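Local coordinates for protein ORF59 (Human herpesvirus 8, PDB 3HSL) that serves as the accessory subunit of the viral DNA polymerase in lytic replication, raising its processivity, probably by sliding along the template and keeping the polymerase from dissociating, at residues T177-Q188 against F209-I218; R251-A260 against K297-V305. All blocks are in the same frame, centred on the assembly; numbering follows the deposited sequence.

How the contacts relate
Contacts 1 and 2 lie in the same part of the PCNA-like processivity-factor fold, with centres about 15 Å apart, and each sets a helix antiparallel to a strand. Contact 1 packs helix 175-186 on a beta hairpin toward the edge of the molecule; its buried leucine and phenylalanine give way to an aromatic and lysine side that is partly exposed. Contact 2 lies nearer the centre of the chain, is smaller and more buried, and relies on aliphatic side chains, with one backbone hydrogen bond near the C-terminal end of the model. The two join where the helices meet: Leu185 of contact 1 packs on Leu257 and Ile258 of contact 2, while Leu211 touches Leu254.

Contact 1 (T177-Q188 against F209-I218); sequences TGAFLLKWLRQQ and FSLGGVSKII
A helix lying lengthwise along a beta hairpin forms this contact: Trp184 and Leu181 of helix 175-186 pack on Phe209 and Lys216, from the two strands that meet at the type II' turn Leu211-Val214. The Lys216 chain runs antiparallel to the Trp184 side chain over one indole face, and its CB sits 3.7 Å from the centroid of the indole six-membered ring, almost on the normal, a CH-pi contact. With CG anti to the backbone N (chi1 -164°) the lysine runs on along the helix, where its CE meets Phe180 CD2 at the ring edge, at 3.4 Å. In this helix-on-sheet layer of the PCNA-like fold of herpesvirus polymerase accessory subunits, the segment axes run antiparallel (176°) and 10.1 Å apart, a gap that large side chains can bridge. Deeper in, Leu181 comes in roughly perpendicular to Phe209 and lays CD1 over one ring face, 3.6 Å from its centroid; Val198 of strand 195-201 also touches that phenylalanine. The branched Thr177 and Ile218 meet methyl to methyl, CG2 to CG2 at 3.8 Å, while Thr177 OG1 turns to Asp240 for a hydrogen bond. Near the turn, Gln188 lays its aliphatic CB against Leu211 CD1 at 3.8 Å.

Contact 2 (R251-A260 against K297-V305); sequences RVSLESLIAA and KLSVLLLEV
Leu302, at the end of strand 296-302, fills the tight part of this contact, against the strand-to-helix turn made by strand 248-253 and helix 254-263. This is helix-on-strand packing in the PCNA-like processivity-factor fold, the segment axes 9.3 Å apart and nearly antiparallel at 166°. Leu302 holds CG opposite its carbonyl carbon (chi1 -62°), and its forked end suits a place between several neighbours: CD2 reaches Ser256 CB at 3.6 Å, and CD1 lies 3.9 Å from Leu257 CD1. Nearer the backbone, CB meets Val252 CG1 at 3.7 Å. Small Ala260 lets the helix come close to the strand, its CB 3.9 Å from Val300 CB. The buried OG of compact Ser256 is bonded to Val57 O and Ala60 N. Ser253 is the helix N-cap: its OG accepts a long, weak bond from Ser256 N and is also bonded to Asp193. Beyond Leu302 the contact opens toward solvent at Arg251, Glu304 and the exposed Val305. Arg251 and Glu304 lie side by side without a salt bridge, aliphatic Arg251 CG 3.4 Å from Glu304 OE2. There the backbone supplies the polar link, Val305 N donating to Arg251 O at 2.9 Å with a C=O...N angle of 170°.

Contact 1 (T177-Q188 against F209-I218)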
loop_
_atom_site.group_PDB
_atom_site.type_symbol
_atom_site.label_atom_id
_atom_site.label_comp_id
_atom_site.label_asym_id
_atom_site.label_seq_id
_atom_site.Cartn_x
_atom_site.Cartn_y
_atom_site.Cartn_z
ATOM N N THR A 177 -13.534 30.829 -11.087
ATOM C CA THR A 177 -13.792 31.311 -9.725
ATOM C C THR A 177 -13.444 30.231 -8.684
ATOM O O THR A 177 -12.763 30.509 -7.691
ATOM C CB THR A 177 -15.249 31.759 -9.582
ATOM O OG1 THR A 177 -15.495 32.815 -10.514
ATOM C CG2 THR A 177 -15.542 32.258 -8.172
ATOM N N GLY A 178 -13.912 29.007 -8.920
ATOM C CA GLY A 178 -13.649 27.888 -8.022
ATOM C C GLY A 178 -12.180 27.609 -7.764
ATOM O O GLY A 178 -11.806 27.308 -6.641
ATOM N N ALA A 179 -11.347 27.708 -8.799
ATOM C CA ALA A 179 -9.906 27.456 -8.660
ATOM C C ALA A 179 -9.230 28.600 -7.932
ATOM O O ALA A 179 -8.311 28.407 -7.135
ATOM C CB ALA A 179 -9.247 27.245 -10.027
ATOM N N PHE A 180 -9.705 29.800 -8.217
ATOM C CA PHE A 180 -9.162 30.997 -7.628
ATOM C C PHE A 180 -9.506 30.959 -6.123
ATOM O O PHE A 180 -8.693 31.351 -5.285
ATOM C CB PHE A 180 -9.763 32.199 -8.346
ATOM C CG PHE A 180 -8.902 33.418 -8.321
ATOM C CD1 PHE A 180 -7.971 33.634 -9.350
ATOM C CD2 PHE A 180 -9.006 34.358 -7.291
ATOM C CE1 PHE A 180 -7.150 34.770 -9.358
ATOM C CE2 PHE A 180 -8.190 35.506 -7.281
ATOM C CZ PHE A 180 -7.259 35.710 -8.318
ATOM N N LEU A 181 -10.706 30.483 -5.791
ATOM C CA LEU A 181 -11.142 30.371 -4.399
ATOM C C LEU A 181 -10.287 29.377 -3.612
ATOM O O LEU A 181 -9.983 29.581 -2.433
ATOM C CB LEU A 181 -12.598 29.899 -4.332
ATOM C CG LEU A 181 -13.148 29.574 -2.926
ATOM C CD1 LEU A 181 -13.104 30.797 -2.006
ATOM C CD2 LEU A 181 -14.554 28.969 -2.965
ATOM N N LEU A 182 -9.904 28.296 -4.280
ATOM C CA LEU A 182 -9.111 27.262 -3.659
ATOM C C LEU A 182 -7.669 27.783 -3.482
ATOM O O LEU A 182 -7.077 27.617 -2.416
ATOM C CB LEU A 182 -9.145 26.010 -4.525
ATOM C CG LEU A 182 -8.905 24.637 -3.901
ATOM C CD1 LEU A 182 -8.703 23.645 -5.028
ATOM C CD2 LEU A 182 -7.718 24.588 -2.997
ATOM N N LYS A 183 -7.111 28.412 -4.516
ATOM C CA LYS A 183 -5.739 28.931 -4.437
ATOM C C LYS A 183 -5.606 29.844 -3.239
ATOM O O LYS A 183 -4.628 29.766 -2.490
ATOM C CB LYS A 183 -5.333 29.681 -5.713
ATOM N N TRP A 184 -6.613 30.702 -3.082
ATOM C CA TRP A 184 -6.700 31.670 -1.997
ATOM C C TRP A 184 -6.815 30.948 -0.664
ATOM O O TRP A 184 -6.117 31.274 0.284
ATOM C CB TRP A 184 -7.901 32.595 -2.217
ATOM C CG TRP A 184 -7.978 33.714 -1.227
ATOM C CD1 TRP A 184 -7.368 34.927 -1.329
ATOM C CD2 TRP A 184 -8.703 33.729 0.013
ATOM N NE1 TRP A 184 -7.666 35.697 -0.235
ATOM C CE2 TRP A 184 -8.483 34.987 0.606
ATOM C CE3 TRP A 184 -9.515 32.803 0.677
ATOM C CZ2 TRP A 184 -9.044 35.346 1.833
ATOM C CZ3 TRP A 184 -10.073 33.164 1.900
ATOM C CH2 TRP A 184 -9.833 34.423 2.461
ATOM N N LEU A 185 -7.694 29.960 -0.588
ATOM C CA LEU A 185 -7.840 29.226 0.657
ATOM C C LEU A 185 -6.540 28.615 1.143
ATOM O O LEU A 185 -6.106 28.904 2.258
ATOM C CB LEU A 185 -8.954 28.176 0.587
ATOM C CG LEU A 185 -10.406 28.665 0.602
ATOM C CD1 LEU A 185 -11.356 27.515 0.362
ATOM C CD2 LEU A 185 -10.728 29.356 1.912
ATOM N N ARG A 186 -5.916 27.781 0.314
ATOM C CA ARG A 186 -4.671 27.127 0.727
ATOM C C ARG A 186 -3.505 28.067 1.016
ATOM O O ARG A 186 -2.575 27.690 1.724
ATOM C CB ARG A 186 -4.238 25.995 -0.211
ATOM C CG ARG A 186 -3.917 26.398 -1.633
ATOM C CD ARG A 186 -3.094 25.293 -2.299
ATOM N NE ARG A 186 -3.768 23.995 -2.220
ATOM C CZ ARG A 186 -4.537 23.482 -3.176
ATOM N NH1 ARG A 186 -4.745 24.148 -4.309
ATOM N NH2 ARG A 186 -5.098 22.297 -2.998
ATOM N N GLN A 187 -3.535 29.284 0.486
ATOM C CA GLN A 187 -2.437 30.182 0.777
ATOM C C GLN A 187 -2.666 30.884 2.121
ATOM O O GLN A 187 -1.843 31.692 2.558
ATOM C CB GLN A 187 -2.113 31.116 -0.395
ATOM C CG GLN A 187 -3.149 32.149 -0.749
ATOM C CD GLN A 187 -2.836 32.852 -2.059
ATOM O OE1 GLN A 187 -2.235 32.270 -2.960
ATOM N NE2 GLN A 187 -3.249 34.108 -2.171
ATOM N N GLN A 188 -3.791 30.562 2.765
ATOM C CA GLN A 188 -4.132 31.110 4.081
ATOM C C GLN A 188 -3.811 30.063 5.125
ATOM O O GLN A 188 -3.681 30.370 6.307
ATOM C CB GLN A 188 -5.616 31.446 4.189
ATOM C CG GLN A 188 -6.106 32.363 3.112
ATOM C CD GLN A 188 -5.315 33.628 3.041
ATOM O OE1 GLN A 188 -4.796 34.117 4.049
ATOM N NE2 GLN A 188 -5.212 34.179 1.841
ATOM N N PHE A 209 -15.611 34.606 2.125
ATOM C CA PHE A 209 -14.808 33.661 2.902
ATOM C C PHE A 209 -13.939 34.525 3.793
ATOM O O PHE A 209 -13.166 35.342 3.312
ATOM C CB PHE A 209 -14.031 32.721 1.977
ATOM C CG PHE A 209 -14.925 31.814 1.150
ATOM C CD1 PHE A 209 -15.164 30.489 1.548
ATOM C CD2 PHE A 209 -15.532 32.274 -0.020
ATOM C CE1 PHE A 209 -15.996 29.630 0.790
ATOM C CE2 PHE A 209 -16.367 31.431 -0.791
ATOM C CZ PHE A 209 -16.599 30.104 -0.382
ATOM N N SER A 210 -14.086 34.338 5.097
ATOM C CA SER A 210 -13.372 35.132 6.089
ATOM C C SER A 210 -12.561 34.289 7.041
ATOM O O SER A 210 -13.068 33.351 7.680
ATOM C CB SER A 210 -14.356 36.007 6.878
ATOM O OG SER A 210 -13.676 36.725 7.889
ATOM N N LEU A 211 -11.290 34.640 7.139
ATOM C CA LEU A 211 -10.399 33.863 7.960
ATOM C C LEU A 211 -9.281 34.743 8.520
ATOM O O LEU A 211 -8.758 35.622 7.826
ATOM C CB LEU A 211 -9.847 32.772 7.046
ATOM C CG LEU A 211 -9.188 31.493 7.512
ATOM C CD1 LEU A 211 -8.804 30.788 6.241
ATOM C CD2 LEU A 211 -7.971 31.744 8.353
ATOM N N GLY A 212 -8.911 34.510 9.775
ATOM C CA GLY A 212 -7.879 35.320 10.403
ATOM C C GLY A 212 -8.398 36.723 10.206
ATOM O O GLY A 212 -9.497 37.049 10.676
ATOM N N GLY A 213 -7.624 37.552 9.507
ATOM C CA GLY A 213 -8.024 38.938 9.232
ATOM C C GLY A 213 -8.118 39.283 7.752
ATOM O O GLY A 213 -7.966 40.438 7.383
ATOM N N VAL A 214 -8.369 38.288 6.900
ATOM C CA VAL A 214 -8.482 38.496 5.448
ATOM C C VAL A 214 -9.753 37.871 4.893
ATOM O O VAL A 214 -10.237 36.877 5.423
ATOM C CB VAL A 214 -7.258 37.933 4.667
ATOM C CG1 VAL A 214 -6.022 38.803 4.877
ATOM C CG2 VAL A 214 -6.994 36.456 5.014
ATOM N N SER A 215 -10.296 38.447 3.829
ATOM C CA SER A 215 -11.529 37.923 3.264
ATOM C C SER A 215 -11.510 37.780 1.765
ATOM O O SER A 215 -10.727 38.446 1.075
ATOM C CB SER A 215 -12.664 38.901 3.555
ATOM O OG SER A 215 -12.775 39.174 4.934
ATOM N N LYS A 216 -12.371 36.909 1.250
ATOM C CA LYS A 216 -12.485 36.809 -0.186
ATOM C C LYS A 216 -13.961 37.003 -0.498
ATOM O O LYS A 216 -14.823 36.329 0.068
ATOM C CB LYS A 216 -11.963 35.509 -0.775
ATOM C CG LYS A 216 -11.775 35.663 -2.277
ATOM C CD LYS A 216 -11.248 34.425 -2.955
ATOM C CE LYS A 216 -10.676 34.747 -4.357
ATOM N NZ LYS A 216 -11.603 35.407 -5.337
ATOM N N ILE A 217 -14.230 37.932 -1.402
ATOM C CA ILE A 217 -15.576 38.266 -1.827
ATOM C C ILE A 217 -15.884 37.695 -3.219
ATOM O O ILE A 217 -15.105 37.867 -4.152
ATOM C CB ILE A 217 -15.736 39.812 -1.957
ATOM C CG1 ILE A 217 -15.219 40.565 -0.719
ATOM C CG2 ILE A 217 -17.169 40.195 -2.301
ATOM C CD1 ILE A 217 -16.001 40.316 0.553
ATOM N N ILE A 218 -17.016 37.018 -3.357
ATOM C CA ILE A 218 -17.436 36.480 -4.643
ATOM C C ILE A 218 -18.908 36.812 -4.882
ATOM O O ILE A 218 -19.755 36.545 -4.028
ATOM C CB ILE A 218 -17.280 34.952 -4.712
ATOM C CG1 ILE A 218 -15.816 34.542 -4.497
ATOM C CG2 ILE A 218 -17.811 34.434 -6.048
ATOM C CD1 ILE A 218 -15.594 33.053 -4.449
#

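Contact 2 (R251-A260 against K297-V305)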
loop_
_atom_site.group_PDB
_atom_site.type_symbol
_atom_site.label_atom_id
_atom_site.label_comp_id
_atom_site.label_asym_id
_atom_site.label_seq_id
_atom_site.Cartn_x
_atom_site.Cartn_y
_atom_site.Cartn_z
ATOM N N ARG A 251 -19.293 28.665 10.058
ATOM C CA ARG A 251 -17.893 28.724 10.444
ATOM C C ARG A 251 -17.383 27.291 10.561
ATOM O O ARG A 251 -17.556 26.603 11.571
ATOM C CB ARG A 251 -17.600 29.627 11.652
ATOM C CG ARG A 251 -18.404 29.450 12.890
ATOM C CD ARG A 251 -17.836 30.366 13.988
ATOM N NE ARG A 251 -17.761 31.765 13.566
ATOM C CZ ARG A 251 -18.719 32.673 13.755
ATOM N NH1 ARG A 251 -19.852 32.345 14.367
ATOM N NH2 ARG A 251 -18.549 33.920 13.331
ATOM N N VAL A 252 -16.750 26.865 9.485
ATOM C CA VAL A 252 -16.248 25.520 9.357
ATOM C C VAL A 252 -14.732 25.431 9.421
ATOM O O VAL A 252 -14.031 26.461 9.419
ATOM C CB VAL A 252 -16.693 24.958 7.999
ATOM C CG1 VAL A 252 -18.204 25.089 7.856
ATOM C CG2 VAL A 252 -16.020 25.712 6.888
ATOM N N SER A 253 -14.236 24.193 9.478
ATOM C CA SER A 253 -12.804 23.944 9.522
ATOM C C SER A 253 -12.156 24.172 8.175
ATOM O O SER A 253 -12.628 23.645 7.161
ATOM C CB SER A 253 -12.527 22.513 9.917
ATOM O OG SER A 253 -11.159 22.236 9.706
ATOM N N LEU A 254 -11.074 24.954 8.177
ATOM C CA LEU A 254 -10.319 25.259 6.967
ATOM C C LEU A 254 -9.767 24.013 6.298
ATOM O O LEU A 254 -9.890 23.895 5.083
ATOM C CB LEU A 254 -9.182 26.233 7.245
ATOM C CG LEU A 254 -8.343 26.679 6.034
ATOM C CD1 LEU A 254 -9.181 27.354 4.941
ATOM C CD2 LEU A 254 -7.210 27.583 6.468
ATOM N N GLU A 255 -9.164 23.094 7.069
ATOM C CA GLU A 255 -8.636 21.844 6.498
ATOM C C GLU A 255 -9.756 21.101 5.805
ATOM O O GLU A 255 -9.600 20.647 4.664
ATOM C CB GLU A 255 -8.067 20.887 7.543
ATOM C CG GLU A 255 -6.811 21.315 8.305
ATOM C CD GLU A 255 -6.321 20.207 9.254
ATOM O OE1 GLU A 255 -6.739 19.022 9.067
ATOM O OE2 GLU A 255 -5.522 20.539 10.174
ATOM N N SER A 256 -10.886 20.979 6.499
ATOM C CA SER A 256 -12.030 20.287 5.931
ATOM C C SER A 256 -12.502 20.956 4.647
ATOM O O SER A 256 -12.868 20.276 3.701
ATOM C CB SER A 256 -13.170 20.181 6.940
ATOM O OG SER A 256 -12.794 19.354 8.032
ATOM N N LEU A 257 -12.487 22.284 4.612
ATOM C CA LEU A 257 -12.950 23.006 3.439
ATOM C C LEU A 257 -12.060 22.750 2.231
ATOM O O LEU A 257 -12.568 22.436 1.165
ATOM C CB LEU A 257 -13.117 24.500 3.740
ATOM C CG LEU A 257 -13.653 25.431 2.638
ATOM C CD1 LEU A 257 -14.967 24.943 2.032
ATOM C CD2 LEU A 257 -13.823 26.836 3.161
ATOM N N ILE A 258 -10.747 22.886 2.408
ATOM C CA ILE A 258 -9.772 22.651 1.347
ATOM C C ILE A 258 -10.008 21.240 0.764
ATOM O O ILE A 258 -10.322 21.079 -0.410
ATOM C CB ILE A 258 -8.312 22.694 1.890
ATOM C CG1 ILE A 258 -7.992 23.979 2.695
ATOM C CG2 ILE A 258 -7.296 22.479 0.751
ATOM C CD1 ILE A 258 -7.864 25.269 1.897
ATOM N N ALA A 259 -9.852 20.224 1.605
ATOM C CA ALA A 259 -10.038 18.842 1.196
ATOM C C ALA A 259 -11.418 18.631 0.560
ATOM O O ALA A 259 -11.549 17.965 -0.468
ATOM C CB ALA A 259 -9.866 17.940 2.390
ATOM N N ALA A 260 -12.450 19.201 1.176
ATOM C CA ALA A 260 -13.784 19.050 0.648
ATOM C C ALA A 260 -13.794 19.530 -0.801
ATOM O O ALA A 260 -14.175 18.771 -1.691
ATOM C CB ALA A 260 -14.782 19.789 1.488
ATOM N N LYS A 297 -23.308 9.637 -5.882
ATOM C CA LYS A 297 -23.368 10.892 -5.151
ATOM C C LYS A 297 -22.106 11.017 -4.309
ATOM O O LYS A 297 -21.708 10.062 -3.613
ATOM C CB LYS A 297 -24.609 11.040 -4.272
ATOM C CG LYS A 297 -25.890 11.262 -5.032
ATOM C CD LYS A 297 -26.996 11.688 -4.090
ATOM C CE LYS A 297 -28.293 11.922 -4.832
ATOM N NZ LYS A 297 -28.745 10.650 -5.462
ATOM N N LEU A 298 -21.488 12.195 -4.383
ATOM C CA LEU A 298 -20.270 12.501 -3.652
ATOM C C LEU A 298 -20.375 13.864 -2.973
ATOM O O LEU A 298 -20.598 14.879 -3.639
ATOM C CB LEU A 298 -19.067 12.509 -4.602
ATOM C CG LEU A 298 -17.679 12.809 -3.995
ATOM C CD1 LEU A 298 -17.297 11.751 -2.977
ATOM C CD2 LEU A 298 -16.568 12.938 -5.035
ATOM N N SER A 299 -20.215 13.901 -1.652
ATOM C CA SER A 299 -20.265 15.187 -0.960
ATOM C C SER A 299 -19.539 15.086 0.352
ATOM O O SER A 299 -19.175 14.003 0.767
ATOM C CB SER A 299 -21.701 15.634 -0.702
ATOM O OG SER A 299 -22.297 14.825 0.285
ATOM N N VAL A 300 -19.332 16.226 0.999
ATOM C CA VAL A 300 -18.663 16.285 2.288
ATOM C C VAL A 300 -19.467 17.234 3.160
ATOM O O VAL A 300 -19.689 18.367 2.790
ATOM C CB VAL A 300 -17.220 16.830 2.180
ATOM C CG1 VAL A 300 -16.579 16.854 3.529
ATOM C CG2 VAL A 300 -16.353 16.001 1.197
ATOM N N LEU A 301 -19.904 16.766 4.316
ATOM C CA LEU A 301 -20.657 17.586 5.243
ATOM C C LEU A 301 -19.667 18.307 6.137
ATOM O O LEU A 301 -18.866 17.660 6.817
ATOM C CB LEU A 301 -21.552 16.708 6.100
ATOM C CG LEU A 301 -22.528 15.840 5.313
ATOM C CD1 LEU A 301 -23.379 14.996 6.222
ATOM C CD2 LEU A 301 -23.395 16.697 4.425
ATOM N N LEU A 302 -19.711 19.640 6.138
ATOM C CA LEU A 302 -18.810 20.432 6.974
ATOM C C LEU A 302 -19.524 20.769 8.250
ATOM O O LEU A 302 -20.572 21.424 8.234
ATOM C CB LEU A 302 -18.362 21.713 6.277
ATOM C CG LEU A 302 -17.565 21.565 4.987
ATOM C CD1 LEU A 302 -17.238 22.957 4.509
ATOM C CD2 LEU A 302 -16.288 20.759 5.170
ATOM N N LEU A 303 -18.959 20.322 9.358
ATOM C CA LEU A 303 -19.557 20.578 10.654
ATOM C C LEU A 303 -19.245 21.961 11.173
ATOM O O LEU A 303 -18.138 22.482 11.006
ATOM C CB LEU A 303 -19.143 19.506 11.653
ATOM C CG LEU A 303 -19.686 18.121 11.303
ATOM C CD1 LEU A 303 -18.990 17.011 12.073
ATOM C CD2 LEU A 303 -21.185 18.102 11.522
ATOM N N GLU A 304 -20.258 22.537 11.809
ATOM C CA GLU A 304 -20.212 23.861 12.388
ATOM C C GLU A 304 -19.172 23.745 13.500
ATOM O O GLU A 304 -19.167 22.761 14.237
ATOM C CB GLU A 304 -21.605 24.165 12.945
ATOM C CG GLU A 304 -22.075 25.635 12.905
ATOM C CD GLU A 304 -21.282 26.604 13.755
ATOM O OE1 GLU A 304 -20.594 26.166 14.705
ATOM O OE2 GLU A 304 -21.361 27.820 13.455
ATOM N N VAL A 305 -18.293 24.734 13.622
ATOM C CA VAL A 305 -17.242 24.721 14.649
ATOM C C VAL A 305 -17.492 25.789 15.718
ATOM O O VAL A 305 -17.585 26.984 15.418
ATOM C CB VAL A 305 -15.820 24.902 14.038
ATOM C CG1 VAL A 305 -14.764 24.929 15.135
ATOM C CG2 VAL A 305 -15.514 23.805 13.052
#